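Local coordinates for aminotransferase (Streptomyces pactum, PDB 4ZM4), which is a class-III aminotransferase of the pyridoxal-phosphate-dependent family, with ligand pockets at the interface of its two subunits, at residues H91-P96 with G313-L318; F119-T124 with G309-N314; E125-A130 with L274-R279; R279-G284 with R319-M324. The protein carries 1 engineered substitution. One frame throughout, in Å; residues are numbered along the deposited sequence.

Contact 1: residues H91-P96 with G313-L318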
# COMPACT_ATOMS: atom_id res chain seq x y z
N HIS B 91 9.22 -3.87 -14.51
CA HIS B 91 8.01 -3.48 -13.80
C HIS B 91 8.26 -2.54 -12.64
O HIS B 91 7.33 -1.89 -12.18
CB HIS B 91 7.19 -4.67 -13.34
CG HIS B 91 7.91 -5.61 -12.44
ND1 HIS B 91 8.86 -6.51 -12.88
CD2 HIS B 91 7.78 -5.84 -11.11
CE1 HIS B 91 9.30 -7.23 -11.87
NE2 HIS B 91 8.67 -6.83 -10.78
N MET B 92 9.52 -2.41 -12.21
CA MET B 92 9.84 -1.67 -11.00
C MET B 92 11.32 -1.31 -11.00
O MET B 92 12.15 -2.13 -10.66
CB MET B 92 9.48 -2.53 -9.80
CG MET B 92 9.07 -1.76 -8.55
SD MET B 92 10.47 -0.93 -7.84
CE MET B 92 10.09 -1.05 -6.09
N THR B 93 11.65 -0.09 -11.37
CA THR B 93 13.02 0.44 -11.29
C THR B 93 13.19 1.62 -10.31
O THR B 93 14.31 1.96 -9.96
CB THR B 93 13.48 0.99 -12.65
OG1 THR B 93 12.70 2.16 -12.98
CG2 THR B 93 13.34 -0.12 -13.72
N GLY B 94 12.10 2.25 -9.91
CA GLY B 94 12.17 3.40 -8.99
C GLY B 94 12.47 4.73 -9.64
O GLY B 94 12.48 5.74 -8.99
N LEU B 95 12.68 4.69 -10.95
CA LEU B 95 13.08 5.86 -11.74
C LEU B 95 11.88 6.36 -12.52
O LEU B 95 10.94 5.61 -12.74
CB LEU B 95 14.21 5.45 -12.73
CG LEU B 95 15.52 5.05 -12.06
CD1 LEU B 95 16.41 4.21 -12.92
CD2 LEU B 95 16.27 6.30 -11.60
N PRO B 96 11.91 7.62 -12.94
CA PRO B 96 10.86 8.12 -13.85
C PRO B 96 10.82 7.27 -15.13
O PRO B 96 11.83 6.75 -15.53
CB PRO B 96 11.30 9.56 -14.16
CG PRO B 96 12.33 9.91 -13.13
CD PRO B 96 12.95 8.62 -12.67
N GLY B 313 3.89 4.30 -7.82
CA GLY B 313 4.01 4.67 -9.22
C GLY B 313 4.90 3.70 -10.00
O GLY B 313 5.54 4.11 -10.93
N ASN B 314 4.99 2.44 -9.58
CA ASN B 314 5.83 1.50 -10.31
C ASN B 314 5.26 1.27 -11.69
O ASN B 314 4.09 1.57 -11.97
CB ASN B 314 6.00 0.17 -9.52
CG ASN B 314 4.70 -0.59 -9.35
OD1 ASN B 314 4.28 -1.36 -10.25
ND2 ASN B 314 4.05 -0.42 -8.20
N HIS B 315 6.06 0.69 -12.57
CA HIS B 315 5.72 0.65 -14.00
C HIS B 315 4.56 -0.29 -14.30
O HIS B 315 3.71 0.04 -15.13
CB HIS B 315 6.94 0.29 -14.85
CG HIS B 315 8.20 0.98 -14.44
ND1 HIS B 315 8.22 2.28 -14.02
CD2 HIS B 315 9.47 0.52 -14.32
CE1 HIS B 315 9.46 2.61 -13.67
NE2 HIS B 315 10.23 1.56 -13.84
N ALA B 316 4.51 -1.44 -13.62
CA ALA B 316 3.34 -2.32 -13.73
C ALA B 316 2.05 -1.63 -13.30
O ALA B 316 1.07 -1.63 -14.05
CB ALA B 316 3.53 -3.59 -12.92
N ALA B 317 2.06 -1.00 -12.14
CA ALA B 317 0.88 -0.27 -11.66
C ALA B 317 0.42 0.81 -12.64
O ALA B 317 -0.78 0.91 -12.94
CB ALA B 317 1.15 0.38 -10.30
N LEU B 318 1.34 1.61 -13.15
CA LEU B 318 0.98 2.66 -14.11
C LEU B 318 0.61 2.11 -15.50
O LEU B 318 -0.26 2.67 -16.18
CB LEU B 318 2.07 3.73 -14.18
CG LEU B 318 2.33 4.41 -12.83
CD1 LEU B 318 3.12 5.70 -13.03
CD2 LEU B 318 1.04 4.71 -12.06
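The backbones of His-91 and His-315 come within 4.7 Å between their CA atoms, where the loop joining helices 77-89 and 98-110 turns its His-91 carbonyl into the first turn of helix 315-329. Ala-316 N donates to His-91 O in a nearly straight bond (3.2 Å, 162°) that arrives on a lone pair in the carbonyl plane, whereas the bond from His-315 N, although only 2.9 Å from His-91 O, is bent and weak. Asn-314 caps the helix from within: with CG set between its backbone N and carbonyl carbon (chi1 65°), OD1 accepts the N-H of Ala-317, N to OD1 2.9 Å, the donor standing above the amide's carbonyl plane, and ND2 turns to Tyr-311 O. The imidazole of His-315 reaches back along the loop, crossing Thr-93 at about a right angle. Its NE2 lies 2.7 Å from Thr-93 OG1, a hydrogen bond that either group could donate, and OG1 in turn accepts from Leu-95 N in an ST turn. At the ring's edge, in plane, CE1 faces Leu-95 O at 3.5 Å. NE2 of His-91 is hydrogen-bonded to Gly-283 O of the second subunit. Amides of a first helical turn, which lack acceptors inside the helix, thus find them in a loop carbonyl and a capping asparagine, an environment that would probably polarise His-91 O.

Contact 2: residues F119-T124 with G309-N314; sequences FANSGT and GVYAGN. With P3B ((3E,4R,5R)-4,5-dihydroxy-3-{[(Z)-{3-hydroxy-2-methyl-5-[(phosphonooxy)methyl]pyridin-4(1H)-ylidene}methyl]imino}cyclohex-1-ene-1-carboxylic acid), chain H; PLP (pyridoxal-5'-phosphate), chain G.
Two phosphate-binding elements of the class-III aminotransferase dimer meet here: the end of strand 116-120 running through Asn-121 into helix 123-138, and the loop in which Tyr-311 and Ala-312 pack against it. They serve different pockets. Gly-123 N and Thr-124 N, at the start of the helix, donate to phosphate oxygens OAC and OAH of P3B, while Val-310 N gives an almost linear bond (2.8 Å, 174°) to O3P of the pyridoxal-5'-phosphate. Between the pockets the contact is mostly carbon against oxygen. CG of Asn-121 lies beside its backbone N (chi1 -55°), a setting that carries the amide across to Tyr-311, with OD1 3.2 Å from Tyr-311 CB and the amide and phenol planes 74° apart. The methyl of Ala-312 sits 3.4 Å from Phe-119 O, and Phe-119 CB lies over Gly-313. Tyr-311 O accepts from both Asn-314 N and Asn-314 ND2, the latter at 2.8 Å, which ties the turn to itself. Polar bridging across the segments falls to two waters. One joins Ala-120 O to Gly-313 N; the other accepts from Asn-121 ND2 and Tyr-311 N and donates to PLP O2P at 2.7 Å. Asn-121 consequently acts as a second-shell residue: one water links it to the phosphate of pyridoxal-5'-phosphate, whose other partners include Gly-123 and Thr-124 of the second subunit.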
# COMPACT_ATOMS: atom_id res chain seq x y z
N PHE B 119 1.17 9.04 -7.01
CA PHE B 119 0.68 7.68 -6.87
C PHE B 119 1.11 7.07 -5.54
O PHE B 119 2.10 7.49 -4.94
CB PHE B 119 1.18 6.81 -8.01
CG PHE B 119 0.58 7.18 -9.34
CD1 PHE B 119 -0.71 6.75 -9.67
CD2 PHE B 119 1.27 7.97 -10.22
CE1 PHE B 119 -1.27 7.10 -10.85
CE2 PHE B 119 0.70 8.33 -11.40
CZ PHE B 119 -0.57 7.91 -11.73
N ALA B 120 0.34 6.05 -5.15
CA ALA B 120 0.56 5.29 -3.94
C ALA B 120 0.16 3.86 -4.24
O ALA B 120 -0.40 3.59 -5.30
CB ALA B 120 -0.27 5.86 -2.78
N ASN B 121 0.33 2.99 -3.25
CA ASN B 121 -0.06 1.58 -3.40
C ASN B 121 -1.50 1.31 -2.98
O ASN B 121 -2.05 0.28 -3.34
CB ASN B 121 0.87 0.70 -2.59
CG ASN B 121 2.31 0.92 -2.95
OD1 ASN B 121 2.73 0.62 -4.07
ND2 ASN B 121 3.09 1.47 -2.00
N SER B 122 -2.10 2.21 -2.20
CA SER B 122 -3.40 1.93 -1.58
C SER B 122 -4.16 3.21 -1.24
O SER B 122 -3.56 4.27 -1.12
CB SER B 122 -3.17 1.17 -0.30
OG SER B 122 -2.50 1.99 0.63
N GLY B 123 -5.48 3.11 -1.10
CA GLY B 123 -6.27 4.23 -0.68
C GLY B 123 -5.85 4.77 0.68
O GLY B 123 -5.88 5.97 0.93
N THR B 124 -5.47 3.87 1.56
CA THR B 124 -5.03 4.24 2.87
C THR B 124 -3.81 5.17 2.76
O THR B 124 -3.75 6.22 3.44
CB THR B 124 -4.73 2.97 3.72
OG1 THR B 124 -5.98 2.34 4.07
CG2 THR B 124 -3.96 3.29 4.99
N GLY B 309 7.24 5.87 -0.69
CA GLY B 309 6.89 4.48 -0.89
C GLY B 309 7.64 3.97 -2.10
O GLY B 309 7.45 4.45 -3.21
N VAL B 310 8.52 3.01 -1.86
CA VAL B 310 9.42 2.55 -2.89
C VAL B 310 8.64 2.06 -4.12
O VAL B 310 9.13 2.22 -5.24
CB VAL B 310 10.36 1.43 -2.32
CG1 VAL B 310 9.69 0.07 -2.36
CG2 VAL B 310 11.66 1.37 -3.09
N TYR B 311 7.46 1.47 -3.92
CA TYR B 311 6.63 0.93 -5.02
C TYR B 311 5.69 1.95 -5.65
O TYR B 311 4.94 1.63 -6.57
CB TYR B 311 5.75 -0.23 -4.50
CG TYR B 311 6.46 -1.42 -3.92
CD1 TYR B 311 7.33 -2.19 -4.71
CD2 TYR B 311 6.25 -1.80 -2.62
CE1 TYR B 311 8.01 -3.28 -4.18
CE2 TYR B 311 6.91 -2.90 -2.09
CZ TYR B 311 7.77 -3.63 -2.87
OH TYR B 311 8.42 -4.73 -2.33
N ALA B 312 5.66 3.14 -5.10
CA ALA B 312 4.67 4.09 -5.53
C ALA B 312 4.94 4.39 -7.00
O ALA B 312 6.05 4.73 -7.36
CB ALA B 312 4.70 5.34 -4.67
N GLY B 313 3.89 4.30 -7.82
CA GLY B 313 4.01 4.67 -9.22
C GLY B 313 4.90 3.70 -10.00
O GLY B 313 5.54 4.11 -10.93
N ASN B 314 4.99 2.44 -9.58
CA ASN B 314 5.83 1.50 -10.31
C ASN B 314 5.26 1.27 -11.69
O ASN B 314 4.09 1.57 -11.97
CB ASN B 314 6.00 0.17 -9.52
CG ASN B 314 4.70 -0.59 -9.35
OD1 ASN B 314 4.28 -1.36 -10.25
ND2 ASN B 314 4.05 -0.42 -8.20
OAH P3B H . -6.42 0.96 1.99
PBA P3B H . -7.35 0.58 0.76
OAI P3B H . -8.06 -0.65 1.23
OAC P3B H . -6.58 0.29 -0.52
OAQ P3B H . -8.37 1.90 0.70
CAM P3B H . -8.90 2.55 1.91
CAV P3B H . -10.09 3.13 1.55
CAL P3B H . -10.08 4.51 1.35
NAP P3B H . -11.26 5.12 0.95
CAU P3B H . -12.40 4.39 0.73
CAA P3B H . -13.57 5.00 0.37
CAW P3B H . -12.42 3.09 0.96
OAE P3B H . -13.58 2.43 0.73
CAX P3B H . -11.28 2.38 1.34
CAJ P3B H . -11.33 0.97 1.59
NAO P3B H . -12.52 0.28 1.61
CAT P3B H . -12.61 -1.04 1.95
CAK P3B H . -11.55 -1.83 2.50
CAS P3B H . -11.69 -3.15 2.91
CAR P3B H . -10.60 -3.90 3.38
OAD P3B H . -10.70 -5.11 3.66
OAB P3B H . -9.53 -3.41 3.63
CAN P3B H . -12.79 -3.86 2.62
CAY P3B H . -13.96 -3.17 1.91
OAF P3B H . -15.10 -3.72 2.59
CAZ P3B H . -13.94 -1.58 1.89
OAG P3B H . -14.77 -0.92 0.88
N1 PLP G . 11.63 -0.51 5.81
C2 PLP G . 12.85 -0.35 5.28
C2A PLP G . 13.98 -0.99 6.00
C3 PLP G . 13.05 0.41 4.02
O3 PLP G . 14.30 0.56 3.49
C4 PLP G . 11.86 1.00 3.34
C4A PLP G . 12.05 1.86 2.14
O4A PLP G . 13.20 2.33 1.88
C5 PLP G . 10.56 0.73 4.04
C6 PLP G . 10.54 0.01 5.24
C5A PLP G . 9.22 1.20 3.57
O4P PLP G . 8.61 0.28 2.63
P PLP G . 7.80 1.00 1.41
O1P PLP G . 6.70 1.77 2.19
O2P PLP G . 7.29 -0.11 0.54
O3P PLP G . 8.74 1.99 0.76
O HOH W 1 1.49 2.87 -7.02
O HOH W 2 5.98 1.33 -1.36

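Contact 3: residues E125-A130 with L274-R279; sequences EAVASA and LTVLSR. Engineered in segment 274-279: Arg-279 (natural residue Lys). With P3B ((3E,4R,5R)-4,5-dihydroxy-3-{[(Z)-{3-hydroxy-2-methyl-5-[(phosphonooxy)methyl]pyridin-4(1H)-ylidene}methyl]imino}cyclohex-1-ene-1-carboxylic acid), chain H.
Ala-126 and Val-276 make the tight part of this contact, CB of the alanine resting 3.5 Å from CG1 of the valine. That methyl stands anti to the backbone N of Val-276 (chi1 -172°), which lifts it against the helix, and Val-127 CG2 closes on it at 4.1 Å, the two valines crossing at about a right angle. The other methyl, CG2, leans toward Ala-130 CB at 4.3 Å. Small alanines on this face let helix 123-138 lie close on strand 274-277: their local axes approach to 8.5 Å and run nearly antiparallel, at 164°. This is the helix-on-sheet layering of the large domain of pyridoxal-phosphate aminotransferases, in which the strand sits between 288-292 and 247-251 of a seven-stranded mixed sheet. The ends are looser. At one, Leu-274 brings only CD1 near the helix, 3.6 Å from Ala-130 O. At the other, the chain leaves the helix altogether: Ser-278 OG bonds to Val-287 O, and the engineered Arg-279, a lysine in the natural sequence, extends to P3B with the phosphorus at its guanidinium edge and NH1 bonded to Tyr-67 O, although the nearest approach of NH2 to the ligand is too close to be trusted.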
# COMPACT_ATOMS: atom_id res chain seq x y z
N GLU B 125 -2.83 4.77 1.97
CA GLU B 125 -1.60 5.58 1.77
C GLU B 125 -1.93 6.92 1.10
O GLU B 125 -1.43 7.96 1.51
CB GLU B 125 -0.55 4.82 0.92
CG GLU B 125 0.18 3.71 1.62
CD GLU B 125 1.22 3.02 0.73
OE1 GLU B 125 1.22 3.25 -0.51
OE2 GLU B 125 2.03 2.26 1.28
N ALA B 126 -2.76 6.86 0.06
CA ALA B 126 -3.12 8.06 -0.68
C ALA B 126 -3.85 9.07 0.20
O ALA B 126 -3.55 10.27 0.15
CB ALA B 126 -3.96 7.72 -1.87
N VAL B 127 -4.78 8.59 1.01
CA VAL B 127 -5.45 9.45 1.98
C VAL B 127 -4.46 10.07 2.96
O VAL B 127 -4.51 11.30 3.23
CB VAL B 127 -6.56 8.62 2.72
CG1 VAL B 127 -7.02 9.28 4.03
CG2 VAL B 127 -7.75 8.40 1.80
N ALA B 128 -3.59 9.26 3.56
CA ALA B 128 -2.71 9.80 4.64
C ALA B 128 -1.88 10.95 4.07
O ALA B 128 -1.77 11.99 4.71
CB ALA B 128 -1.81 8.73 5.26
N SER B 129 -1.34 10.78 2.86
CA SER B 129 -0.50 11.85 2.27
C SER B 129 -1.30 13.03 1.82
O SER B 129 -0.84 14.17 1.99
CB SER B 129 0.37 11.30 1.16
OG SER B 129 1.49 10.57 1.70
N ALA B 130 -2.53 12.80 1.36
CA ALA B 130 -3.42 13.88 1.00
C ALA B 130 -3.78 14.76 2.21
O ALA B 130 -3.84 16.02 2.10
CB ALA B 130 -4.69 13.33 0.39
N LEU B 274 -8.72 18.47 -3.44
CA LEU B 274 -7.94 17.26 -3.64
C LEU B 274 -8.90 16.06 -3.89
O LEU B 274 -10.05 16.11 -3.44
CB LEU B 274 -7.08 16.97 -2.44
CG LEU B 274 -5.96 17.98 -2.14
CD1 LEU B 274 -5.31 17.67 -0.78
CD2 LEU B 274 -4.89 17.93 -3.24
N THR B 275 -8.45 15.09 -4.67
CA THR B 275 -9.26 13.92 -4.99
C THR B 275 -8.40 12.71 -4.74
O THR B 275 -7.24 12.72 -5.12
CB THR B 275 -9.72 13.91 -6.46
OG1 THR B 275 -10.63 15.01 -6.70
CG2 THR B 275 -10.44 12.62 -6.82
N VAL B 276 -8.92 11.72 -4.04
CA VAL B 276 -8.20 10.45 -3.89
C VAL B 276 -8.84 9.41 -4.80
O VAL B 276 -10.09 9.27 -4.84
CB VAL B 276 -8.26 9.93 -2.43
CG1 VAL B 276 -7.34 8.71 -2.27
CG2 VAL B 276 -7.88 11.02 -1.44
N LEU B 277 -8.00 8.64 -5.50
CA LEU B 277 -8.45 7.61 -6.46
C LEU B 277 -7.77 6.29 -6.22
O LEU B 277 -6.62 6.25 -5.73
CB LEU B 277 -8.15 8.07 -7.87
CG LEU B 277 -8.73 9.42 -8.31
CD1 LEU B 277 -8.04 9.86 -9.61
CD2 LEU B 277 -10.22 9.36 -8.49
N SER B 278 -8.45 5.20 -6.58
CA SER B 278 -7.89 3.84 -6.55
C SER B 278 -8.86 2.89 -7.29
O SER B 278 -9.63 3.33 -8.13
CB SER B 278 -7.65 3.38 -5.12
OG SER B 278 -6.97 2.14 -5.05
N ARG B 279 -8.83 1.60 -7.01
CA ARG B 279 -9.90 0.65 -7.39
C ARG B 279 -10.09 0.51 -8.89
O ARG B 279 -9.36 -0.24 -9.51
CB ARG B 279 -11.22 0.99 -6.72
CG ARG B 279 -11.14 1.05 -5.23
CD ARG B 279 -11.11 -0.29 -4.55
NE ARG B 279 -10.51 -0.09 -3.24
CZ ARG B 279 -11.14 -0.06 -2.07
NH1 ARG B 279 -12.45 -0.25 -1.94
NH2 ARG B 279 -10.39 0.17 -0.99
OAH P3B H . -6.42 0.96 1.99
PBA P3B H . -7.35 0.58 0.76
OAI P3B H . -8.06 -0.65 1.23
OAC P3B H . -6.58 0.29 -0.52
OAQ P3B H . -8.37 1.90 0.70
CAM P3B H . -8.90 2.55 1.91
CAV P3B H . -10.09 3.13 1.55
CAL P3B H . -10.08 4.51 1.35
NAP P3B H . -11.26 5.12 0.95
CAU P3B H . -12.40 4.39 0.73
CAA P3B H . -13.57 5.00 0.37
CAW P3B H . -12.42 3.09 0.96
OAE P3B H . -13.58 2.43 0.73
CAX P3B H . -11.28 2.38 1.34
CAJ P3B H . -11.33 0.97 1.59
NAO P3B H . -12.52 0.28 1.61
CAT P3B H . -12.61 -1.04 1.95
CAK P3B H . -11.55 -1.83 2.50
CAS P3B H . -11.69 -3.15 2.91
CAR P3B H . -10.60 -3.90 3.38
OAD P3B H . -10.70 -5.11 3.66
OAB P3B H . -9.53 -3.41 3.63
CAN P3B H . -12.79 -3.86 2.62
CAY P3B H . -13.96 -3.17 1.91
OAF P3B H . -15.10 -3.72 2.59
CAZ P3B H . -13.94 -1.58 1.89
OAG P3B H . -14.77 -0.92 0.88

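Contact 4: residues R279-G284 with R319-M324. Engineered in segment 279-284: Arg-279 (natural residue Lys). With P3B ((3E,4R,5R)-4,5-dihydroxy-3-{[(Z)-{3-hydroxy-2-methyl-5-[(phosphonooxy)methyl]pyridin-4(1H)-ylidene}methyl]imino}cyclohex-1-ene-1-carboxylic acid), chain H.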
# COMPACT_ATOMS: atom_id res chain seq x y z
N ARG B 279 -8.83 1.60 -7.01
CA ARG B 279 -9.90 0.65 -7.39
C ARG B 279 -10.09 0.51 -8.89
O ARG B 279 -9.36 -0.24 -9.51
CB ARG B 279 -11.22 0.99 -6.72
CG ARG B 279 -11.14 1.05 -5.23
CD ARG B 279 -11.11 -0.29 -4.55
NE ARG B 279 -10.51 -0.09 -3.24
CZ ARG B 279 -11.14 -0.06 -2.07
NH1 ARG B 279 -12.45 -0.25 -1.94
NH2 ARG B 279 -10.39 0.17 -0.99
N VAL B 280 -11.08 1.19 -9.46
CA VAL B 280 -11.38 1.05 -10.88
C VAL B 280 -10.15 1.52 -11.67
O VAL B 280 -9.83 0.97 -12.73
CB VAL B 280 -12.64 1.85 -11.31
CG1 VAL B 280 -12.80 1.83 -12.82
CG2 VAL B 280 -13.87 1.27 -10.65
N MET B 281 -9.46 2.52 -11.14
CA MET B 281 -8.31 3.13 -11.82
C MET B 281 -7.29 2.10 -12.27
O MET B 281 -6.82 2.16 -13.37
CB MET B 281 -7.63 4.16 -10.90
CG MET B 281 -6.63 5.07 -11.61
SD MET B 281 -6.00 6.29 -10.45
CE MET B 281 -4.85 5.27 -9.50
N GLY B 282 -6.95 1.16 -11.39
CA GLY B 282 -5.97 0.15 -11.69
C GLY B 282 -6.52 -1.23 -11.99
O GLY B 282 -5.74 -2.18 -12.09
N GLY B 283 -7.84 -1.37 -12.11
CA GLY B 283 -8.49 -2.64 -12.44
C GLY B 283 -8.17 -3.82 -11.54
O GLY B 283 -8.16 -4.98 -11.99
N GLY B 284 -7.92 -3.54 -10.28
CA GLY B 284 -7.51 -4.58 -9.32
C GLY B 284 -6.03 -4.66 -9.00
O GLY B 284 -5.67 -5.37 -8.08
N ARG B 319 1.17 0.98 -15.90
CA ARG B 319 0.66 0.29 -17.09
C ARG B 319 -0.81 -0.10 -16.90
O ARG B 319 -1.64 0.04 -17.81
CB ARG B 319 1.53 -0.94 -17.41
CG ARG B 319 1.28 -1.56 -18.77
CD ARG B 319 1.71 -0.65 -19.93
NE ARG B 319 1.36 -1.25 -21.20
CZ ARG B 319 2.11 -2.12 -21.86
NH1 ARG B 319 3.30 -2.49 -21.41
NH2 ARG B 319 1.68 -2.62 -22.99
N ALA B 320 -1.15 -0.60 -15.71
CA ALA B 320 -2.54 -0.96 -15.43
C ALA B 320 -3.46 0.28 -15.50
O ALA B 320 -4.56 0.19 -16.00
CB ALA B 320 -2.65 -1.64 -14.07
N VAL B 321 -2.99 1.42 -14.99
CA VAL B 321 -3.80 2.63 -15.02
C VAL B 321 -4.01 3.03 -16.47
O VAL B 321 -5.13 3.34 -16.88
CB VAL B 321 -3.17 3.80 -14.22
CG1 VAL B 321 -3.88 5.12 -14.45
CG2 VAL B 321 -3.17 3.50 -12.72
N VAL B 322 -2.94 3.00 -17.26
CA VAL B 322 -3.01 3.37 -18.68
C VAL B 322 -3.95 2.47 -19.48
O VAL B 322 -4.78 2.94 -20.26
CB VAL B 322 -1.60 3.37 -19.31
CG1 VAL B 322 -1.67 3.38 -20.85
CG2 VAL B 322 -0.79 4.56 -18.78
N ALA B 323 -3.82 1.17 -19.28
CA ALA B 323 -4.71 0.22 -19.97
C ALA B 323 -6.17 0.37 -19.53
O ALA B 323 -7.08 0.34 -20.36
CB ALA B 323 -4.24 -1.22 -19.75
N MET B 324 -6.39 0.58 -18.23
CA MET B 324 -7.75 0.59 -17.70
C MET B 324 -8.43 1.88 -18.05
O MET B 324 -9.55 1.87 -18.56
CB MET B 324 -7.74 0.40 -16.19
CG MET B 324 -9.10 0.27 -15.55
SD MET B 324 -10.08 -1.15 -16.12
CE MET B 324 -11.36 -1.18 -14.85
OAH P3B H . -6.42 0.96 1.99
PBA P3B H . -7.35 0.58 0.76
OAI P3B H . -8.06 -0.65 1.23
OAC P3B H . -6.58 0.29 -0.52
OAQ P3B H . -8.37 1.90 0.70
CAM P3B H . -8.90 2.55 1.91
CAV P3B H . -10.09 3.13 1.55
CAL P3B H . -10.08 4.51 1.35
NAP P3B H . -11.26 5.12 0.95
CAU P3B H . -12.40 4.39 0.73
CAA P3B H . -13.57 5.00 0.37
CAW P3B H . -12.42 3.09 0.96
OAE P3B H . -13.58 2.43 0.73
CAX P3B H . -11.28 2.38 1.34
CAJ P3B H . -11.33 0.97 1.59
NAO P3B H . -12.52 0.28 1.61
CAT P3B H . -12.61 -1.04 1.95
CAK P3B H . -11.55 -1.83 2.50
CAS P3B H . -11.69 -3.15 2.91
CAR P3B H . -10.60 -3.90 3.38
OAD P3B H . -10.70 -5.11 3.66
OAB P3B H . -9.53 -3.41 3.63
CAN P3B H . -12.79 -3.86 2.62
CAY P3B H . -13.96 -3.17 1.91
OAF P3B H . -15.10 -3.72 2.59
CAZ P3B H . -13.94 -1.58 1.89
OAG P3B H . -14.77 -0.92 0.88
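Met-324 and Val-280 meet at about a right angle where the glycine-rich turn after strand 274-277, in the large domain of this class-III aminotransferase, is backed by helix 315-329. The methionine leaves the helix with CG anti to its own nitrogen and then bends at chi2 (61°), curling its chain round the carbonyl of Val-280. CG comes to a tight 3.0 Å from Val-280 O, and the terminal CE returns to 3.4 Å from the same oxygen while also touching Val-280 CG1 at 3.9 Å. That oxygen is not left to carbon alone, for Gly-283 N donates to it within the turn. Met-281 and Val-321 form the second pair, approaching at a slant. The methionine points its first bond away from the helix, yet its CG still rests against both methyls of Val-321, 4.0 Å from CG1, before the chain bends at chi3 and CE passes beside CG2. Farther out it lies on Ile-107 of helix 98-110 and on Phe-257. Ala-320 sets its methyl against Gly-282 O and also touches Val-83 of helix 77-89. With glycine at 282 and 283, the turn's backbone itself comes close to Ala-320, Val-321 and Met-324. The first residue of the turn, the engineered Arg-279, heads the opposite way to P3B, and its N bonds to Tyr-311 OH of the second subunit. Backbone also meets helix directly: Met-281 O lies 3.5 Å from Val-321 CA, with the C-H pointing at it almost perfectly straight, at 175°.

In the fold
All four contacts are buried, and contact 3, centred nearest the middle of the chain, is the plain hydrophobic core. Contacts 1 and 4 share helix 315-329, the first at its polar start and the second on its apolar flank, so hydrogen bonds give way to methionine and valine packing along one helix. Contacts 2 and 3 likewise share helix 123-138, whose beginning holds phosphate while its next turns lie on the sheet. Contact 1 touches contact 2 through Met-92 and Tyr-311, and Phe-119 of contact 2 meets Met-281 of contact 4. In contact 2, waters bridge the segments and each segment binds a ligand phosphate.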